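PDB 4R84: sialyltransferase 0160 from Photobacterium damselae, which probably transfers sialic acid from CMP-sialic acid to acceptor sugars, as a glycosyltransferase of the GT-B structural group. Local coordinates for residues 358-363 against 431-436; 364-369 against 411-416. All blocks are in the same frame, centred on the assembly; numbering follows the deposited sequence.

Contact 1: residues 358-363 against 431-436. With CA (calcium ion), chain F; CSF (cytidine-5'-monophosphate-3-fluoro-N-acetyl-neuraminic acid), chain E.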
loop_
_atom_site.group_PDB
_atom_site.type_symbol
_atom_site.label_atom_id
_atom_site.label_comp_id
_atom_site.label_asym_id
_atom_site.label_seq_id
_atom_site.Cartn_x
_atom_site.Cartn_y
_atom_site.Cartn_z
ATOM N N ASN A 358 6.559 -2.640 -27.510
ATOM C CA ASN A 358 5.807 -3.715 -26.882
ATOM C C ASN A 358 4.369 -3.346 -26.517
ATOM O O ASN A 358 4.104 -2.279 -25.966
ATOM C CB ASN A 358 6.599 -4.180 -25.651
ATOM C CG ASN A 358 8.038 -4.543 -26.017
ATOM O OD1 ASN A 358 8.253 -5.382 -26.891
ATOM N ND2 ASN A 358 9.017 -3.868 -25.406
ATOM N N PHE A 359 3.450 -4.250 -26.855
ATOM C CA PHE A 359 2.023 -4.080 -26.620
ATOM C C PHE A 359 1.517 -5.180 -25.728
ATOM O O PHE A 359 1.724 -6.347 -26.030
ATOM C CB PHE A 359 1.263 -4.083 -27.967
ATOM C CG PHE A 359 -0.211 -4.459 -27.882
ATOM C CD1 PHE A 359 -1.106 -3.739 -27.096
ATOM C CD2 PHE A 359 -0.708 -5.510 -28.649
ATOM C CE1 PHE A 359 -2.466 -4.074 -27.054
ATOM C CE2 PHE A 359 -2.073 -5.855 -28.617
ATOM C CZ PHE A 359 -2.951 -5.139 -27.812
ATOM N N ILE A 360 0.881 -4.812 -24.617
ATOM C CA ILE A 360 0.185 -5.794 -23.805
ATOM C C ILE A 360 -1.311 -5.705 -24.008
ATOM O O ILE A 360 -1.915 -4.652 -23.789
ATOM C CB ILE A 360 0.464 -5.613 -22.300
ATOM C CG1 ILE A 360 1.925 -5.875 -21.990
ATOM C CG2 ILE A 360 -0.425 -6.558 -21.506
ATOM C CD1 ILE A 360 2.259 -5.633 -20.510
ATOM N N PHE A 361 -1.910 -6.825 -24.398
ATOM C CA PHE A 361 -3.358 -6.944 -24.406
ATOM C C PHE A 361 -3.830 -7.453 -23.047
ATOM O O PHE A 361 -3.367 -8.495 -22.585
ATOM C CB PHE A 361 -3.832 -7.898 -25.510
ATOM C CG PHE A 361 -5.314 -8.164 -25.480
ATOM C CD1 PHE A 361 -6.195 -7.270 -26.053
ATOM C CD2 PHE A 361 -5.825 -9.307 -24.877
ATOM C CE1 PHE A 361 -7.565 -7.507 -26.030
ATOM C CE2 PHE A 361 -7.199 -9.545 -24.846
ATOM C CZ PHE A 361 -8.062 -8.639 -25.424
ATOM N N THR A 362 -4.782 -6.745 -22.443
ATOM C CA THR A 362 -5.310 -7.191 -21.155
ATOM C C THR A 362 -6.602 -7.982 -21.349
ATOM O O THR A 362 -7.626 -7.435 -21.778
ATOM C CB THR A 362 -5.580 -6.004 -20.219
ATOM O OG1 THR A 362 -6.529 -5.128 -20.819
ATOM C CG2 THR A 362 -4.296 -5.217 -19.962
ATOM N N GLY A 363 -6.565 -9.268 -21.025
ATOM C CA GLY A 363 -7.737 -10.115 -21.208
ATOM C C GLY A 363 -8.768 -9.985 -20.098
ATOM O O GLY A 363 -8.517 -9.358 -19.074
ATOM N N ILE A 431 -0.206 -12.995 -11.853
ATOM C CA ILE A 431 0.385 -11.724 -11.427
ATOM C C ILE A 431 -0.647 -10.605 -11.529
ATOM O O ILE A 431 -1.302 -10.462 -12.550
ATOM C CB ILE A 431 1.604 -11.373 -12.290
ATOM C CG1 ILE A 431 2.589 -12.549 -12.268
ATOM C CG2 ILE A 431 2.258 -10.062 -11.798
ATOM C CD1 ILE A 431 3.691 -12.450 -13.273
ATOM N N SER A 432 -0.798 -9.808 -10.480
ATOM C CA SER A 432 -1.664 -8.635 -10.566
ATOM C C SER A 432 -1.058 -7.650 -11.546
ATOM O O SER A 432 0.123 -7.346 -11.459
ATOM C CB SER A 432 -1.854 -7.978 -9.195
ATOM O OG SER A 432 -2.601 -8.822 -8.330
ATOM N N PHE A 433 -1.860 -7.143 -12.479
ATOM C CA PHE A 433 -1.323 -6.216 -13.475
ATOM C C PHE A 433 -0.626 -5.022 -12.811
ATOM O O PHE A 433 0.364 -4.494 -13.326
ATOM C CB PHE A 433 -2.431 -5.708 -14.402
ATOM C CG PHE A 433 -1.913 -4.879 -15.557
ATOM C CD1 PHE A 433 -1.608 -3.533 -15.382
ATOM C CD2 PHE A 433 -1.727 -5.445 -16.804
ATOM C CE1 PHE A 433 -1.116 -2.769 -16.426
ATOM C CE2 PHE A 433 -1.244 -4.680 -17.862
ATOM C CZ PHE A 433 -0.937 -3.347 -17.669
ATOM N N GLU A 434 -1.163 -4.592 -11.674
ATOM C CA GLU A 434 -0.629 -3.428 -10.957
ATOM C C GLU A 434 0.846 -3.601 -10.549
ATOM O O GLU A 434 1.554 -2.611 -10.311
ATOM C CB GLU A 434 -1.503 -3.132 -9.734
ATOM C CG GLU A 434 -2.946 -2.659 -10.062
ATOM C CD GLU A 434 -3.938 -3.796 -10.336
ATOM O OE1 GLU A 434 -3.538 -4.975 -10.323
ATOM O OE2 GLU A 434 -5.144 -3.513 -10.543
ATOM N N VAL A 435 1.310 -4.850 -10.482
ATOM C CA VAL A 435 2.729 -5.125 -10.238
ATOM C C VAL A 435 3.606 -4.479 -11.328
ATOM O O VAL A 435 4.676 -3.949 -11.038
ATOM C CB VAL A 435 3.020 -6.649 -10.163
ATOM C CG1 VAL A 435 4.515 -6.942 -10.267
ATOM C CG2 VAL A 435 2.458 -7.244 -8.868
ATOM N N LEU A 436 3.144 -4.488 -12.579
ATOM C CA LEU A 436 3.931 -3.889 -13.661
ATOM C C LEU A 436 4.174 -2.384 -13.482
ATOM O O LEU A 436 5.287 -1.897 -13.672
ATOM C CB LEU A 436 3.259 -4.147 -15.021
ATOM C CG LEU A 436 3.078 -5.613 -15.419
ATOM C CD1 LEU A 436 2.453 -5.734 -16.816
ATOM C CD2 LEU A 436 4.397 -6.368 -15.355
HETATM CA CA CA F . 10.203 -5.695 -28.332
HETATM C C5A CSF E . -15.866 -5.951 -11.986
HETATM C C4A CSF E . -15.098 -6.195 -10.693
HETATM C C2A CSF E . -13.507 -7.676 -11.991
HETATM O O6A CSF E . -14.279 -7.337 -13.158
HETATM C C6A CSF E . -14.882 -6.048 -13.145
HETATM C C3A CSF E . -14.381 -7.550 -10.730
HETATM O O4A CSF E . -16.018 -6.147 -9.595
HETATM N N5A CSF E . -16.456 -4.631 -11.957
HETATM C C7A CSF E . -15.621 -5.883 -14.459
HETATM C C8A CSF E . -14.649 -5.964 -15.622
HETATM C C9A CSF E . -15.348 -5.592 -16.923
HETATM O O9A CSF E . -14.375 -5.649 -17.966
HETATM O O8A CSF E . -13.601 -5.024 -15.386
HETATM O O7A CSF E . -16.579 -6.934 -14.598
HETATM C C1A CSF E . -13.021 -9.104 -12.130
HETATM O OBA CSF E . -12.240 -9.555 -11.268
HETATM O OAA CSF E . -13.418 -9.804 -13.091
HETATM O O1A CSF E . -12.369 -6.833 -11.798
HETATM O O2A CSF E . -11.003 -4.898 -12.569
HETATM N N1 CSF E . -6.336 -8.379 -13.702
HETATM C C2 CSF E . -5.094 -8.656 -14.295
HETATM N N3 CSF E . -5.011 -8.829 -15.633
HETATM C C4 CSF E . -6.127 -8.725 -16.386
HETATM C C5 CSF E . -7.368 -8.462 -15.806
HETATM C C6 CSF E . -7.454 -8.297 -14.427
HETATM C "C3'" CSF E . -7.264 -6.201 -11.510
HETATM C "C2'" CSF E . -5.943 -6.878 -11.768
HETATM C "C1'" CSF E . -6.377 -8.248 -12.237
HETATM O "O4'" CSF E . -7.709 -8.458 -11.761
HETATM C "C4'" CSF E . -8.090 -7.340 -10.960
HETATM P PA CSF E . -11.270 -6.349 -12.885
HETATM O "O5'" CSF E . -9.918 -7.064 -12.464
HETATM C "C5'" CSF E . -9.581 -7.116 -11.085
HETATM O "O3'" CSF E . -7.124 -5.101 -10.620
HETATM O "O2'" CSF E . -5.231 -7.067 -10.538
HETATM N N4 CSF E . -6.047 -8.898 -17.728
HETATM O O2 CSF E . -4.070 -8.742 -13.566
HETATM O O3A CSF E . -11.594 -6.789 -14.287
HETATM C C10 CSF E . -17.749 -4.403 -12.201
HETATM O O10 CSF E . -18.556 -5.305 -12.378
HETATM C C11 CSF E . -18.147 -2.955 -12.265
HETATM F F3A CSF E . -15.298 -8.574 -10.736
HETATM O O HOH W 1 11.289 -3.773 -27.588
HETATM O O HOH W 2 10.017 -8.243 -27.833
#

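Contact 2: residues 364-369 against 411-416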
loop_
_atom_site.group_PDB
_atom_site.type_symbol
_atom_site.label_atom_id
_atom_site.label_comp_id
_atom_site.label_asym_id
_atom_site.label_seq_id
_atom_site.Cartn_x
_atom_site.Cartn_y
_atom_site.Cartn_z
ATOM N N THR A 364 -9.946 -10.566 -20.306
ATOM C CA THR A 364 -10.933 -10.662 -19.234
ATOM C C THR A 364 -11.500 -12.070 -19.178
ATOM O O THR A 364 -11.033 -12.961 -19.883
ATOM C CB THR A 364 -12.078 -9.656 -19.414
ATOM O OG1 THR A 364 -12.857 -9.599 -18.208
ATOM C CG2 THR A 364 -12.956 -10.062 -20.603
ATOM N N THR A 365 -12.497 -12.276 -18.326
ATOM C CA THR A 365 -13.139 -13.577 -18.245
ATOM C C THR A 365 -14.356 -13.623 -19.161
ATOM O O THR A 365 -14.246 -13.362 -20.352
ATOM C CB THR A 365 -13.549 -13.922 -16.793
ATOM O OG1 THR A 365 -14.347 -12.860 -16.256
ATOM C CG2 THR A 365 -12.319 -14.084 -15.935
ATOM N N THR A 366 -15.509 -13.967 -18.613
ATOM C CA THR A 366 -16.750 -13.975 -19.383
ATOM C C THR A 366 -17.569 -12.763 -18.960
ATOM O O THR A 366 -17.290 -12.153 -17.924
ATOM C CB THR A 366 -17.544 -15.271 -19.153
ATOM O OG1 THR A 366 -17.807 -15.415 -17.752
ATOM C CG2 THR A 366 -16.748 -16.471 -19.613
ATOM N N TRP A 367 -18.554 -12.385 -19.768
ATOM C CA TRP A 367 -19.445 -11.301 -19.389
ATOM C C TRP A 367 -20.890 -11.669 -19.744
ATOM O O TRP A 367 -21.201 -12.843 -19.957
ATOM C CB TRP A 367 -18.997 -9.974 -20.041
ATOM C CG TRP A 367 -18.851 -10.001 -21.541
ATOM C CD1 TRP A 367 -19.819 -9.692 -22.456
ATOM C CD2 TRP A 367 -17.670 -10.313 -22.304
ATOM N NE1 TRP A 367 -19.324 -9.800 -23.726
ATOM C CE2 TRP A 367 -18.008 -10.179 -23.665
ATOM C CE3 TRP A 367 -16.365 -10.686 -21.968
ATOM C CZ2 TRP A 367 -17.093 -10.421 -24.699
ATOM C CZ3 TRP A 367 -15.450 -10.926 -23.001
ATOM C CH2 TRP A 367 -15.823 -10.789 -24.348
ATOM N N ALA A 368 -21.782 -10.686 -19.783
ATOM C CA ALA A 368 -23.199 -10.977 -19.967
ATOM C C ALA A 368 -23.499 -11.595 -21.334
ATOM O O ALA A 368 -22.679 -11.524 -22.249
ATOM C CB ALA A 368 -24.015 -9.708 -19.758
ATOM N N GLY A 369 -24.656 -12.244 -21.457
ATOM C CA GLY A 369 -25.102 -12.726 -22.750
ATOM C C GLY A 369 -25.413 -14.215 -22.814
ATOM O O GLY A 369 -26.076 -14.668 -23.740
ATOM N N GLY A 411 -8.848 -19.051 -16.988
ATOM C CA GLY A 411 -8.858 -20.470 -17.315
ATOM C C GLY A 411 -8.556 -20.754 -18.779
ATOM O O GLY A 411 -7.585 -20.244 -19.334
ATOM N N VAL A 412 -9.404 -21.563 -19.404
ATOM C CA VAL A 412 -9.205 -21.980 -20.790
ATOM C C VAL A 412 -9.308 -20.800 -21.763
ATOM O O VAL A 412 -8.742 -20.834 -22.854
ATOM C CB VAL A 412 -10.217 -23.095 -21.156
ATOM C CG1 VAL A 412 -10.131 -23.467 -22.617
ATOM C CG2 VAL A 412 -9.939 -24.327 -20.308
ATOM N N ILE A 413 -10.019 -19.748 -21.367
ATOM C CA ILE A 413 -10.095 -18.552 -22.203
ATOM C C ILE A 413 -8.685 -18.038 -22.498
ATOM O O ILE A 413 -8.352 -17.674 -23.616
ATOM C CB ILE A 413 -10.917 -17.453 -21.518
ATOM C CG1 ILE A 413 -12.378 -17.888 -21.385
ATOM C CG2 ILE A 413 -10.798 -16.147 -22.273
ATOM C CD1 ILE A 413 -13.265 -16.843 -20.759
ATOM N N ASN A 414 -7.842 -18.027 -21.475
ATOM C CA ASN A 414 -6.467 -17.589 -21.662
ATOM C C ASN A 414 -5.716 -18.496 -22.620
ATOM O O ASN A 414 -4.964 -18.016 -23.473
ATOM C CB ASN A 414 -5.735 -17.513 -20.317
ATOM C CG ASN A 414 -6.290 -16.414 -19.417
ATOM O OD1 ASN A 414 -7.095 -15.583 -19.850
ATOM N ND2 ASN A 414 -5.851 -16.402 -18.165
ATOM N N ASP A 415 -5.922 -19.804 -22.493
ATOM C CA ASP A 415 -5.262 -20.749 -23.398
ATOM C C ASP A 415 -5.680 -20.551 -24.859
ATOM O O ASP A 415 -4.847 -20.631 -25.759
ATOM C CB ASP A 415 -5.546 -22.199 -23.002
ATOM C CG ASP A 415 -5.147 -22.505 -21.580
ATOM O OD1 ASP A 415 -4.178 -21.901 -21.075
ATOM O OD2 ASP A 415 -5.774 -23.401 -20.984
ATOM N N ILE A 416 -6.975 -20.328 -25.079
ATOM C CA ILE A 416 -7.518 -20.118 -26.427
ATOM C C ILE A 416 -6.937 -18.862 -27.052
ATOM O O ILE A 416 -6.475 -18.888 -28.200
ATOM C CB ILE A 416 -9.058 -20.017 -26.402
ATOM C CG1 ILE A 416 -9.670 -21.371 -26.029
ATOM C CG2 ILE A 416 -9.602 -19.555 -27.761
ATOM C CD1 ILE A 416 -11.145 -21.309 -25.722
HETATM O O HOH W 3 -8.071 -13.176 -19.885
#

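Contact 1: residues 358-363 against 431-436
Phe-433, Ile-360 and Thr-362 carry this contact, in which strand 358-362 of the parallel sheet meets residues 431-436, around the start of helix 434-438. With its CG anti to the backbone N (chi1 -173°), the phenyl group reaches down to the strand. Ile-360 CG2 lies at the ring's edge, 4.2 Å from Phe-433 CE2, while Thr-362 CG2 comes closer, 3.7 Å from the same CE2. Beside them the end methyls of Ile-360 and Leu-436 meet tip to tip, CD1 to CD1 at 3.7 Å, and Leu-436 CD1 also lies above one face of the Phe-433 ring, offset toward its rim. Threonine suits its position because it has two unlike branches: the methyl joins the apolar cluster, and OG1 turns to Tyr-454 OH for a hydrogen bond. The cytosine lies next to this cluster. Gly-363 O accepts from its N4 at 2.9 Å, and Phe-433 N donates to its O2 at 2.9 Å, a more bent bond (137°). Glu-434 grips the ribose with both carboxylate oxygens, OE1 to O2' at 2.7 Å and OE2 to O3' at 2.5 Å. The adjoining apolar packing is consistent with holding in place two backbone groups that match cytosine's amino donor and carbonyl acceptor.

Contact 2: residues 364-369 against 411-416
In this nucleotide-binding half of a GT-B enzyme, the loop that follows strand 358-362 runs past the first turn of helix 412-419, and Ile-413 is the helix residue that meets it. Its side chain points at the loop and touches three successive threonines. Ile-413 CG2 lies 4.0 Å from Thr-364 O, and Ile-413 CD1 lies 3.6 Å from Thr-365 O and 3.7 Å from Thr-366 CG2. With CG1 anti to the carbonyl carbon (chi1 -66°) and the chain extended beyond it (chi2 -178°), CD1 is carried out to the loop, and the two side chains, Ile-413 and Thr-366, cross at about a right angle. Isoleucine suits the place because its two branches can follow a backbone that passes across them; Lys-373 and Gln-380 of helix 373-388 also border it.

The polar link is made by water. One molecule donates to Thr-364 O at 3.0 Å and to Asn-414 OD1 at 2.6 Å, bridging the loop backbone to the helix. Asn-414 can serve both directions, since its ND2 donates to His-407 O while OD1 accepts from the water. The backbone N of Thr-364 is held by Gln-380 OE1 of helix 373-388. Within the loop, Thr-365 OG1 makes a weak hydrogen bond to Thr-366 O, 3.5 Å long.

The Thr-364 side chain points away from the helix and comes within about 4 Å of the bound CMP-sialic acid analogue, so at Thr-364 the side chain faces the ligand region while the backbone carbonyl lies against Ile-413. Such a loop, leaving the C-terminal end of a parallel strand beside the nucleotide, is typical of Rossmann-type domains.

Overall arrangement
The two contacts share one continuous run of chain: strand 358-362 supplies contact 1, and the loop directly after it supplies contact 2. Their centres lie 16 Å apart, on the same side of the chain's centre. In sequence the order is 358-363, 364-369, 411-416, 431-436, so the second pairing falls between the two halves of the first. Strand 358-362 is an inner strand of the four-stranded parallel sheet, between 401-405 and 445-447. Contact 1 joins it to helix 434-438 beside the cytidine, whereas contact 2 joins its outgoing loop to helix 412-419 farther out. Successive parts of this strand and loop, at Gly-363 and Thr-364, thus come close to the bound donor analogue.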